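Local coordinates for dextranase (Pseudarthrobacter oxydans, PDB 6NZS), which catalyses the endohydrolysis of (1->6)-alpha-D-glucosidic linkages inside dextran chains, at residues Leu202-Glu207 against Glu227-Phe232; Glu206-Ile211 against Val251-Leu256; His212-Ala215 against Asn221-Ala224; Asp242-Leu247 against Ala293-Asn298. All coordinates share one frame; numbering follows the deposited sequence.

Interaction 1: Leu202-Glu207 against Glu227-Phe232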
loop_
_atom_site.group_PDB
_atom_site.type_symbol
_atom_site.label_atom_id
_atom_site.label_comp_id
_atom_site.label_asym_id
_atom_site.label_seq_id
_atom_site.Cartn_x
_atom_site.Cartn_y
_atom_site.Cartn_z
ATOM N N LEU A 202 -14.785 9.134 -15.313
ATOM C CA LEU A 202 -13.554 9.362 -14.563
ATOM C C LEU A 202 -12.817 10.639 -14.933
ATOM O O LEU A 202 -11.882 11.022 -14.216
ATOM C CB LEU A 202 -12.604 8.165 -14.740
ATOM C CG LEU A 202 -13.180 6.852 -14.212
ATOM C CD1 LEU A 202 -12.327 5.678 -14.689
ATOM C CD2 LEU A 202 -13.257 6.867 -12.701
ATOM N N VAL A 203 -13.194 11.307 -16.019
ATOM C CA VAL A 203 -12.534 12.538 -16.445
ATOM C C VAL A 203 -13.599 13.610 -16.638
ATOM O O VAL A 203 -14.427 13.496 -17.553
ATOM C CB VAL A 203 -11.741 12.336 -17.745
ATOM C CG1 VAL A 203 -11.062 13.645 -18.153
ATOM C CG2 VAL A 203 -10.704 11.221 -17.581
ATOM N N PRO A 204 -13.600 14.672 -15.840
ATOM C CA PRO A 204 -14.668 15.670 -15.959
ATOM C C PRO A 204 -14.514 16.510 -17.214
ATOM O O PRO A 204 -13.413 16.724 -17.728
ATOM C CB PRO A 204 -14.508 16.520 -14.693
ATOM C CG PRO A 204 -13.114 16.324 -14.241
ATOM C CD PRO A 204 -12.614 15.016 -14.799
ATOM N N THR A 205 -15.656 16.950 -17.731
ATOM C CA THR A 205 -15.715 17.976 -18.760
ATOM C C THR A 205 -16.580 19.114 -18.242
ATOM O O THR A 205 -17.181 19.029 -17.170
ATOM C CB THR A 205 -16.305 17.439 -20.071
ATOM O OG1 THR A 205 -17.721 17.293 -19.925
ATOM C CG2 THR A 205 -15.693 16.098 -20.441
ATOM N N GLU A 206 -16.650 20.187 -19.034
ATOM C CA GLU A 206 -17.499 21.316 -18.678
ATOM C C GLU A 206 -18.967 20.926 -18.568
ATOM O O GLU A 206 -19.750 21.667 -17.966
ATOM C CB GLU A 206 -17.333 22.444 -19.697
ATOM C CG GLU A 206 -15.941 23.067 -19.727
ATOM C CD GLU A 206 -15.699 24.029 -18.575
ATOM O OE1 GLU A 206 -14.520 24.343 -18.293
ATOM O OE2 GLU A 206 -16.687 24.470 -17.948
ATOM N N GLU A 207 -19.359 19.788 -19.142
ATOM C CA GLU A 207 -20.717 19.287 -18.976
ATOM C C GLU A 207 -20.934 18.588 -17.643
ATOM O O GLU A 207 -22.086 18.349 -17.267
ATOM C CB GLU A 207 -21.077 18.352 -20.132
ATOM C CG GLU A 207 -21.047 19.037 -21.489
ATOM C CD GLU A 207 -21.874 18.310 -22.523
ATOM O OE1 GLU A 207 -21.982 17.067 -22.429
ATOM O OE2 GLU A 207 -22.416 18.982 -23.427
ATOM N N GLU A 227 -17.145 26.419 -7.176
ATOM C CA GLU A 227 -17.485 25.502 -8.250
ATOM C C GLU A 227 -17.675 24.083 -7.707
ATOM O O GLU A 227 -17.399 23.785 -6.543
ATOM C CB GLU A 227 -16.410 25.535 -9.334
ATOM C CG GLU A 227 -16.357 26.837 -10.131
ATOM C CD GLU A 227 -15.502 27.918 -9.483
ATOM O OE1 GLU A 227 -14.961 27.696 -8.380
ATOM O OE2 GLU A 227 -15.373 29.002 -10.088
ATOM N N GLU A 228 -18.156 23.196 -8.582
ATOM C CA GLU A 228 -18.448 21.821 -8.201
ATOM C C GLU A 228 -17.254 20.892 -8.360
ATOM O O GLU A 228 -17.218 19.835 -7.719
ATOM C CB GLU A 228 -19.576 21.275 -9.080
ATOM C CG GLU A 228 -20.932 21.925 -8.854
ATOM C CD GLU A 228 -21.945 21.422 -9.863
ATOM O OE1 GLU A 228 -21.940 21.921 -11.004
ATOM O OE2 GLU A 228 -22.723 20.507 -9.524
ATOM N N ILE A 229 -16.299 21.251 -9.210
ATOM C CA ILE A 229 -15.197 20.377 -9.592
ATOM C C ILE A 229 -13.910 21.183 -9.516
ATOM O O ILE A 229 -13.850 22.313 -10.011
ATOM C CB ILE A 229 -15.396 19.855 -11.028
ATOM C CG1 ILE A 229 -16.705 19.070 -11.143
ATOM C CG2 ILE A 229 -14.189 19.026 -11.492
ATOM C CD1 ILE A 229 -17.183 18.909 -12.565
ATOM N N ILE A 230 -12.876 20.602 -8.911
ATOM C CA ILE A 230 -11.541 21.184 -8.915
ATOM C C ILE A 230 -10.688 20.315 -9.824
ATOM O O ILE A 230 -10.522 19.115 -9.566
ATOM C CB ILE A 230 -10.949 21.284 -7.503
ATOM C CG1 ILE A 230 -11.871 22.108 -6.596
ATOM C CG2 ILE A 230 -9.562 21.912 -7.568
ATOM C CD1 ILE A 230 -11.490 22.070 -5.131
ATOM N N TYR A 231 -10.171 20.914 -10.896
ATOM C CA TYR A 231 -9.501 20.200 -11.979
ATOM C C TYR A 231 -8.066 20.698 -12.033
ATOM O O TYR A 231 -7.824 21.859 -12.376
ATOM C CB TYR A 231 -10.228 20.513 -13.284
ATOM C CG TYR A 231 -9.790 19.752 -14.524
ATOM C CD1 TYR A 231 -8.492 19.841 -15.013
ATOM C CD2 TYR A 231 -10.705 18.977 -15.230
ATOM C CE1 TYR A 231 -8.113 19.162 -16.156
ATOM C CE2 TYR A 231 -10.332 18.294 -16.368
ATOM C CZ TYR A 231 -9.034 18.391 -16.824
ATOM O OH TYR A 231 -8.659 17.712 -17.969
ATOM N N PHE A 232 -7.113 19.825 -11.700
ATOM C CA PHE A 232 -5.694 20.169 -11.748
ATOM C C PHE A 232 -5.141 19.740 -13.101
ATOM O O PHE A 232 -4.993 18.543 -13.372
ATOM C CB PHE A 232 -4.922 19.493 -10.619
ATOM C CG PHE A 232 -5.199 20.067 -9.261
ATOM C CD1 PHE A 232 -6.237 19.573 -8.484
ATOM C CD2 PHE A 232 -4.400 21.081 -8.746
ATOM C CE1 PHE A 232 -6.489 20.093 -7.227
ATOM C CE2 PHE A 232 -4.644 21.602 -7.478
ATOM C CZ PHE A 232 -5.690 21.107 -6.723
#
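P204 packs obliquely against I229 and Y231, two residues apart on one strand, and this single proline carries the contact. Its CG touches both: it sits 3.7 Å from Y231 CD2 and 4.0 Å from I229 CG2. CB adds a second contact to the isoleucine, 4.1 Å from I229 CG2. The isoleucine can offer both branches because CG2 is placed opposite the backbone N while CG1 stays beside it (chi1 -60°); the chain through CG1 then carries CD1 to 4.2 Å from P204 CB. Y231 swings its ring out opposite its own N (chi1 -173°), which takes CD2 and CE2 past the proline. The edge of the ring also meets the backbone, with P204 O 3.7 Å from Y231 CE2 and near the ring plane, where the ring hydrogens give the edge a slightly positive character. A compact, rigid imino-acid ring suits this spot, offering apolar carbons without a flexible chain. Just beyond it T205 turns away and closes an ST turn, its OG1 accepting from E207 N at 3.1 Å. P204 also touches W253 and Y255, and Y231 meets the rings of Y213 and Y255. The loop after helix 196-202 packs on strand 229-232, whose parallel neighbours are 211-212 and 253-256; parallel pairing from coil to coil is the hallmark of the right-handed beta-helix of glycosyl hydrolase family 49, here at its N-terminal end.

Interaction 2: Glu206-Ile211 against Val251-Leu256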
loop_
_atom_site.group_PDB
_atom_site.type_symbol
_atom_site.label_atom_id
_atom_site.label_comp_id
_atom_site.label_asym_id
_atom_site.label_seq_id
_atom_site.Cartn_x
_atom_site.Cartn_y
_atom_site.Cartn_z
ATOM N N GLU A 206 -16.650 20.187 -19.034
ATOM C CA GLU A 206 -17.499 21.316 -18.678
ATOM C C GLU A 206 -18.967 20.926 -18.568
ATOM O O GLU A 206 -19.750 21.667 -17.966
ATOM C CB GLU A 206 -17.333 22.444 -19.697
ATOM C CG GLU A 206 -15.941 23.067 -19.727
ATOM C CD GLU A 206 -15.699 24.029 -18.575
ATOM O OE1 GLU A 206 -14.520 24.343 -18.293
ATOM O OE2 GLU A 206 -16.687 24.470 -17.948
ATOM N N GLU A 207 -19.359 19.788 -19.142
ATOM C CA GLU A 207 -20.717 19.287 -18.976
ATOM C C GLU A 207 -20.934 18.588 -17.643
ATOM O O GLU A 207 -22.086 18.349 -17.267
ATOM C CB GLU A 207 -21.077 18.352 -20.132
ATOM C CG GLU A 207 -21.047 19.037 -21.489
ATOM C CD GLU A 207 -21.874 18.310 -22.523
ATOM O OE1 GLU A 207 -21.982 17.067 -22.429
ATOM O OE2 GLU A 207 -22.416 18.982 -23.427
ATOM N N SER A 208 -19.863 18.262 -16.916
ATOM C CA SER A 208 -19.995 17.586 -15.631
ATOM C C SER A 208 -20.436 18.520 -14.513
ATOM O O SER A 208 -20.959 18.049 -13.495
ATOM C CB SER A 208 -18.659 16.939 -15.237
ATOM O OG SER A 208 -18.101 16.192 -16.309
ATOM N N GLY A 209 -20.230 19.813 -14.677
ATOM C CA GLY A 209 -20.510 20.780 -13.634
ATOM C C GLY A 209 -19.582 21.966 -13.797
ATOM O O GLY A 209 -18.755 22.017 -14.699
ATOM N N SER A 210 -19.739 22.930 -12.897
ATOM C CA SER A 210 -18.826 24.063 -12.895
ATOM C C SER A 210 -17.450 23.601 -12.426
ATOM O O SER A 210 -17.338 22.751 -11.537
ATOM C CB SER A 210 -19.350 25.181 -11.994
ATOM O OG SER A 210 -19.563 24.730 -10.673
ATOM N N ILE A 211 -16.403 24.162 -13.028
ATOM C CA ILE A 211 -15.031 23.718 -12.790
ATOM C C ILE A 211 -14.155 24.897 -12.384
ATOM O O ILE A 211 -14.142 25.936 -13.055
ATOM C CB ILE A 211 -14.425 23.034 -14.030
ATOM C CG1 ILE A 211 -15.253 21.822 -14.446
ATOM C CG2 ILE A 211 -12.989 22.616 -13.741
ATOM C CD1 ILE A 211 -14.785 21.187 -15.737
ATOM N N VAL A 251 -18.260 21.123 -3.618
ATOM C CA VAL A 251 -17.254 20.362 -4.358
ATOM C C VAL A 251 -17.579 18.874 -4.289
ATOM O O VAL A 251 -17.635 18.283 -3.206
ATOM C CB VAL A 251 -15.846 20.642 -3.827
ATOM C CG1 VAL A 251 -14.836 19.783 -4.579
ATOM C CG2 VAL A 251 -15.512 22.117 -3.981
ATOM N N LYS A 252 -17.785 18.260 -5.452
ATOM C CA LYS A 252 -18.100 16.842 -5.531
ATOM C C LYS A 252 -17.012 16.033 -6.219
ATOM O O LYS A 252 -17.089 14.801 -6.221
ATOM C CB LYS A 252 -19.431 16.630 -6.276
ATOM C CG LYS A 252 -19.390 17.064 -7.742
ATOM C CD LYS A 252 -20.757 17.021 -8.422
ATOM C CE LYS A 252 -20.612 17.272 -9.922
ATOM N NZ LYS A 252 -21.923 17.315 -10.635
ATOM N N TRP A 253 -16.008 16.686 -6.796
ATOM C CA TRP A 253 -15.038 15.989 -7.633
ATOM C C TRP A 253 -13.718 16.740 -7.586
ATOM O O TRP A 253 -13.684 17.948 -7.837
ATOM C CB TRP A 253 -15.568 15.962 -9.070
ATOM C CG TRP A 253 -14.933 14.980 -10.025
ATOM C CD1 TRP A 253 -13.705 14.375 -9.922
ATOM C CD2 TRP A 253 -15.513 14.509 -11.242
ATOM N NE1 TRP A 253 -13.500 13.547 -11.005
ATOM C CE2 TRP A 253 -14.598 13.612 -11.827
ATOM C CE3 TRP A 253 -16.731 14.748 -11.886
ATOM C CZ2 TRP A 253 -14.862 12.959 -13.032
ATOM C CZ3 TRP A 253 -16.989 14.108 -13.082
ATOM C CH2 TRP A 253 -16.062 13.220 -13.643
ATOM N N VAL A 254 -12.636 16.026 -7.268
ATOM C CA VAL A 254 -11.274 16.523 -7.435
ATOM C C VAL A 254 -10.608 15.656 -8.494
ATOM O O VAL A 254 -10.619 14.422 -8.388
ATOM C CB VAL A 254 -10.492 16.487 -6.111
ATOM C CG1 VAL A 254 -9.010 16.751 -6.367
ATOM C CG2 VAL A 254 -11.073 17.509 -5.137
ATOM N N TYR A 255 -10.065 16.290 -9.530
ATOM C CA TYR A 255 -9.458 15.589 -10.652
ATOM C C TYR A 255 -7.998 15.997 -10.763
ATOM O O TYR A 255 -7.683 17.190 -10.828
ATOM C CB TYR A 255 -10.192 15.906 -11.967
ATOM C CG TYR A 255 -9.552 15.224 -13.150
ATOM C CD1 TYR A 255 -9.630 13.846 -13.304
ATOM C CD2 TYR A 255 -8.842 15.948 -14.091
ATOM C CE1 TYR A 255 -9.022 13.206 -14.369
ATOM C CE2 TYR A 255 -8.233 15.315 -15.173
ATOM C CZ TYR A 255 -8.320 13.944 -15.299
ATOM O OH TYR A 255 -7.707 13.309 -16.361
ATOM N N LEU A 256 -7.110 15.007 -10.786
ATOM C CA LEU A 256 -5.674 15.220 -10.966
ATOM C C LEU A 256 -5.312 14.657 -12.333
ATOM O O LEU A 256 -5.271 13.438 -12.515
ATOM C CB LEU A 256 -4.863 14.514 -9.877
ATOM C CG LEU A 256 -5.249 14.743 -8.415
ATOM C CD1 LEU A 256 -4.243 14.053 -7.503
ATOM C CD2 LEU A 256 -5.318 16.216 -8.088
#
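K252 reaches S208 by starting from a cramped first torsion and then running straight: CG lies between the backbone N and the carbonyl carbon (chi1 64°), and every later bond is extended. That full stretch delivers NZ to S208 O, 3.1 Å away, in a hydrogen bond nearly along the C=O axis, with an angle of 168° at the oxygen. The last methylene follows behind, CE lying 3.7 Å from S208 O. W253, the next residue, takes a different first torsion, with CG opposite the backbone N (chi1 -164°), and the six-membered ring presents CZ3 to S208. There it lies 3.9 Å from S208 CB and 4.0 Å from S208 OG, approached obliquely. These contacts span two coils of the parallel beta-helix: the loop leading into strand 211-212 touches strand 253-256, although strand 229-232 is paired between them. Lysine suits the edge of such a coil because its long chain bridges the gap while its charge can stay near solvent; NZ also has a long, weak ion pair with E228 OE2. Serine is small enough to come close beside the six-membered ring, and its OG is hydrogen-bonded to T205 N, which ties it back to the start of its own loop, where 206-208 have helical backbone angles. G209 follows with a large positive phi, a conformation open to glycine because it has no side chain. The indole is itself held in place by the bond of NE1 to T279 OG1, and K277 makes a cation-pi contact with it.

Interaction 3: His212-Ala215 against Asn221-Ala224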
loop_
_atom_site.group_PDB
_atom_site.type_symbol
_atom_site.label_atom_id
_atom_site.label_comp_id
_atom_site.label_asym_id
_atom_site.label_seq_id
_atom_site.Cartn_x
_atom_site.Cartn_y
_atom_site.Cartn_z
ATOM N N HIS A 212 -13.404 24.721 -11.301
ATOM C CA HIS A 212 -12.310 25.606 -10.933
ATOM C C HIS A 212 -10.997 24.946 -11.345
ATOM O O HIS A 212 -10.745 23.788 -10.991
ATOM C CB HIS A 212 -12.313 25.841 -9.421
ATOM C CG HIS A 212 -11.108 26.581 -8.927
ATOM N ND1 HIS A 212 -10.892 27.915 -9.198
ATOM C CD2 HIS A 212 -10.049 26.170 -8.189
ATOM C CE1 HIS A 212 -9.751 28.295 -8.650
ATOM N NE2 HIS A 212 -9.223 27.256 -8.027
ATOM N N TYR A 213 -10.168 25.680 -12.090
ATOM C CA TYR A 213 -8.857 25.199 -12.525
ATOM C C TYR A 213 -7.784 25.964 -11.768
ATOM O O TYR A 213 -7.492 27.119 -12.112
ATOM C CB TYR A 213 -8.673 25.434 -14.025
ATOM C CG TYR A 213 -9.664 24.766 -14.942
ATOM C CD1 TYR A 213 -10.817 25.429 -15.345
ATOM C CD2 TYR A 213 -9.427 23.491 -15.439
ATOM C CE1 TYR A 213 -11.716 24.830 -16.202
ATOM C CE2 TYR A 213 -10.318 22.886 -16.289
ATOM C CZ TYR A 213 -11.458 23.561 -16.671
ATOM O OH TYR A 213 -12.351 22.960 -17.521
ATOM N N PRO A 214 -7.152 25.381 -10.755
ATOM C CA PRO A 214 -6.076 26.102 -10.064
ATOM C C PRO A 214 -4.918 26.401 -11.005
ATOM O O PRO A 214 -4.603 25.620 -11.905
ATOM C CB PRO A 214 -5.658 25.132 -8.953
ATOM C CG PRO A 214 -6.857 24.278 -8.727
ATOM C CD PRO A 214 -7.496 24.118 -10.082
ATOM N N ALA A 215 -4.292 27.556 -10.801
ATOM C CA ALA A 215 -3.057 27.863 -11.501
ATOM C C ALA A 215 -1.896 27.168 -10.809
ATOM O O ALA A 215 -1.940 26.895 -9.609
ATOM C CB ALA A 215 -2.808 29.374 -11.496
ATOM N N ASN A 221 -6.174 28.462 -1.464
ATOM C CA ASN A 221 -7.465 29.133 -1.526
ATOM C C ASN A 221 -8.613 28.173 -1.814
ATOM O O ASN A 221 -9.728 28.622 -2.113
ATOM C CB ASN A 221 -7.420 30.229 -2.592
ATOM C CG ASN A 221 -7.137 29.683 -3.986
ATOM O OD1 ASN A 221 -6.675 28.548 -4.145
ATOM N ND2 ASN A 221 -7.405 30.495 -5.003
ATOM N N LEU A 222 -8.379 26.864 -1.722
ATOM C CA LEU A 222 -9.385 25.907 -2.158
ATOM C C LEU A 222 -10.578 25.815 -1.215
ATOM O O LEU A 222 -11.628 25.308 -1.621
ATOM C CB LEU A 222 -8.753 24.526 -2.362
ATOM C CG LEU A 222 -7.672 24.469 -3.445
ATOM C CD1 LEU A 222 -7.150 23.038 -3.585
ATOM C CD2 LEU A 222 -8.187 24.980 -4.777
ATOM N N ASN A 223 -10.445 26.273 0.035
ATOM C CA ASN A 223 -11.569 26.187 0.961
ATOM C C ASN A 223 -12.738 27.064 0.532
ATOM O O ASN A 223 -13.876 26.789 0.927
ATOM C CB ASN A 223 -11.150 26.590 2.381
ATOM C CG ASN A 223 -10.144 25.631 3.004
ATOM O OD1 ASN A 223 -9.572 24.769 2.333
ATOM N ND2 ASN A 223 -9.922 25.786 4.302
ATOM N N ALA A 224 -12.486 28.103 -0.264
ATOM C CA ALA A 224 -13.515 29.061 -0.641
ATOM C C ALA A 224 -13.907 28.975 -2.112
ATOM O O ALA A 224 -14.530 29.909 -2.630
ATOM C CB ALA A 224 -13.096 30.487 -0.279
HETATM O O HOH W 1 -6.668 27.537 -6.815
#
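H212 reaches toward L222 and N221 with an imidazole that packs through CD2 and NE2 and also bonds through NE2. From CB, which packs beside E227, the ring is carried out opposite the backbone N (chi1 172°), which points CD2 and NE2 at the turn at 221-224. CD2 is the first ring atom to touch across, 4.1 Å from L222 CD2. NE2, at the tip, is also 4.1 Å from that methyl, which approaches the ring obliquely, the two side chains crossing at about a right angle. The polar use of NE2 lies at the edge: a water in the ring plane is 2.8 Å from H212 NE2 and donates a hydrogen bond to N221 OD1 at 2.9 Å. All this stands at the start of the parallel beta-helix, where H212 ends strand 211-212 and its backbone bonds to I229 and Y231 of the next coil. Leucine suits the place because its CD2 methyl reaches both rings: L222 CD2 also meets P214 CG, at 4.2 Å. P214, a stiff apolar ring, is backed in turn by I230 and F232, and the leucine itself touches F232.

Interaction 4: Asp242-Leu247 against Ala293-Asn298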
loop_
_atom_site.group_PDB
_atom_site.type_symbol
_atom_site.label_atom_id
_atom_site.label_comp_id
_atom_site.label_asym_id
_atom_site.label_seq_id
_atom_site.Cartn_x
_atom_site.Cartn_y
_atom_site.Cartn_z
ATOM N N ASP A 242 1.640 23.959 6.001
ATOM C CA ASP A 242 0.742 24.463 7.034
ATOM C C ASP A 242 -0.677 24.684 6.524
ATOM O O ASP A 242 -1.412 25.518 7.060
ATOM C CB ASP A 242 1.303 25.733 7.677
ATOM C CG ASP A 242 1.540 26.853 6.674
ATOM O OD1 ASP A 242 1.465 26.615 5.450
ATOM O OD2 ASP A 242 1.799 27.994 7.117
ATOM N N TYR A 243 -1.079 23.937 5.498
ATOM C CA TYR A 243 -2.439 24.012 4.985
ATOM C C TYR A 243 -2.750 22.713 4.265
ATOM O O TYR A 243 -1.882 22.145 3.595
ATOM C CB TYR A 243 -2.600 25.185 4.009
ATOM C CG TYR A 243 -3.870 25.158 3.166
ATOM C CD1 TYR A 243 -5.076 25.645 3.665
ATOM C CD2 TYR A 243 -3.857 24.666 1.861
ATOM C CE1 TYR A 243 -6.234 25.626 2.891
ATOM C CE2 TYR A 243 -5.011 24.639 1.086
ATOM C CZ TYR A 243 -6.192 25.125 1.602
ATOM O OH TYR A 243 -7.335 25.098 0.821
ATOM N N HIS A 244 -3.979 22.240 4.429
ATOM C CA HIS A 244 -4.557 21.245 3.540
ATOM C C HIS A 244 -5.959 21.701 3.179
ATOM O O HIS A 244 -6.577 22.489 3.900
ATOM C CB HIS A 244 -4.547 19.826 4.133
ATOM C CG HIS A 244 -5.532 19.607 5.239
ATOM N ND1 HIS A 244 -5.690 20.486 6.289
ATOM C CD2 HIS A 244 -6.392 18.586 5.472
ATOM C CE1 HIS A 244 -6.609 20.022 7.116
ATOM N NE2 HIS A 244 -7.049 18.869 6.645
ATOM N N ALA A 245 -6.442 21.227 2.034
ATOM C CA ALA A 245 -7.693 21.717 1.461
ATOM C C ALA A 245 -8.872 21.084 2.191
ATOM O O ALA A 245 -9.094 19.872 2.106
ATOM C CB ALA A 245 -7.738 21.397 -0.030
ATOM N N VAL A 246 -9.627 21.908 2.911
ATOM C CA VAL A 246 -10.855 21.487 3.573
ATOM C C VAL A 246 -11.993 22.031 2.719
ATOM O O VAL A 246 -12.256 23.238 2.710
ATOM C CB VAL A 246 -10.914 22.008 5.016
ATOM C CG1 VAL A 246 -12.205 21.577 5.698
ATOM C CG2 VAL A 246 -9.692 21.516 5.807
ATOM N N LEU A 247 -12.641 21.140 1.972
ATOM C CA LEU A 247 -13.436 21.506 0.808
ATOM C C LEU A 247 -14.868 21.877 1.195
ATOM O O LEU A 247 -15.458 21.250 2.084
ATOM C CB LEU A 247 -13.462 20.361 -0.206
ATOM C CG LEU A 247 -12.084 20.001 -0.781
ATOM C CD1 LEU A 247 -12.153 18.762 -1.664
ATOM C CD2 LEU A 247 -11.490 21.170 -1.549
ATOM N N ALA A 293 1.772 15.492 11.445
ATOM C CA ALA A 293 1.342 16.883 11.361
ATOM C C ALA A 293 -0.069 17.013 11.919
ATOM O O ALA A 293 -1.012 16.414 11.397
ATOM C CB ALA A 293 1.387 17.349 9.906
ATOM N N ASP A 294 -0.209 17.775 13.007
ATOM C CA ASP A 294 -1.449 17.837 13.773
ATOM C C ASP A 294 -2.178 19.137 13.457
ATOM O O ASP A 294 -1.615 20.225 13.617
ATOM C CB ASP A 294 -1.149 17.742 15.272
ATOM C CG ASP A 294 -2.386 17.411 16.106
ATOM O OD1 ASP A 294 -3.515 17.460 15.569
ATOM O OD2 ASP A 294 -2.226 17.099 17.310
ATOM N N THR A 295 -3.429 19.021 13.001
ATOM C CA THR A 295 -4.237 20.211 12.764
ATOM C C THR A 295 -4.576 20.940 14.060
ATOM O O THR A 295 -4.814 22.151 14.027
ATOM C CB THR A 295 -5.501 19.875 11.955
ATOM O OG1 THR A 295 -6.289 18.897 12.650
ATOM C CG2 THR A 295 -5.121 19.329 10.576
ATOM N N ASN A 296 -4.580 20.236 15.195
ATOM C CA ASN A 296 -4.747 20.873 16.498
ATOM C C ASN A 296 -3.517 21.664 16.931
ATOM O O ASN A 296 -3.584 22.370 17.944
ATOM C CB ASN A 296 -5.038 19.815 17.566
ATOM C CG ASN A 296 -6.438 19.237 17.461
ATOM O OD1 ASN A 296 -7.342 19.858 16.897
ATOM N ND2 ASN A 296 -6.626 18.042 18.015
ATOM N N ASN A 297 -2.404 21.561 16.208
ATOM C CA ASN A 297 -1.133 22.159 16.603
ATOM C C ASN A 297 -0.526 22.965 15.462
ATOM O O ASN A 297 0.692 22.978 15.268
ATOM C CB ASN A 297 -0.158 21.090 17.097
ATOM C CG ASN A 297 1.033 21.675 17.842
ATOM O OD1 ASN A 297 1.026 22.844 18.231
ATOM N ND2 ASN A 297 2.068 20.863 18.035
ATOM N N ASN A 298 -1.369 23.644 14.683
ATOM C CA ASN A 298 -0.917 24.499 13.580
ATOM C C ASN A 298 -0.134 23.725 12.519
ATOM O O ASN A 298 0.760 24.282 11.877
ATOM C CB ASN A 298 -0.097 25.698 14.070
ATOM C CG ASN A 298 -0.892 26.632 14.962
ATOM O OD1 ASN A 298 -2.117 26.717 14.861
ATOM N ND2 ASN A 298 -0.192 27.345 15.839
#
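D242 and H244 touch the loop at 293-298, part of the long connection that follows strand 283-285 and precedes 316-320 in the parallel beta-helix, and that packs beside the residues leading into strand 245-247. D242 makes only a loose approach, CB being 4.5 Å from N298 O, as befits a charged, solvent-exposed residue. The backbone of N298 has a left-handed conformation, one that asparagine accepts more readily than most residues. Y243 O is hydrogen-bonded to Y289 OH. H244 is the main contact. Its CG lies between the backbone N and the carbonyl carbon (chi1 72°), which tilts the imidazole toward the loop and sets CE1 3.8 Å from T295 CG2. The methyl meets the ring obliquely, and the two side chains cross at about a right angle. Histidine fits because it can pack and bond at once: ND1 is hydrogen-bonded to Y299 OH, while V246 CG2 lies over one face of the imidazole, 3.6 Å above its plane and offset toward the rim. A245 and L247 then enter the strand and turn their side chains to F266. On the facing loop, threonine has two different ends to offer, the methyl for H244 and OG1 for S311 O. T295 lies within a tight turn, in which N297 N bonds to D294 O at 3.0 Å. An Asx turn overlaps it: D294 OD1 accepts from N296 N at 3.0 Å, the donor coming from above the carboxylate plane, 63° out of it.

Interactions 1 and 2 are nearly one site, their centres 2 Å apart: both start from the loop at 202-211 and land on neighbouring strands, whose pairing includes F232 N to Y255 O at 2.8 Å. Interaction 3 is nested inside the chain loop that each of them closes, about 12 Å away between centres, and is tied to both through E206 OE1 and Y213 OH, 2.7 Å apart. Interaction 4 lies about 17 Å from interaction 3; N223 OD1 joins them, 2.7 Å from Y243 OH and 2.9 Å from V246 N. Interaction 4 also meets interaction 1, L247 CD2 packing 3.7 Å from I230 CD1. All four centres lie 24 to 29 Å from the chain's centre.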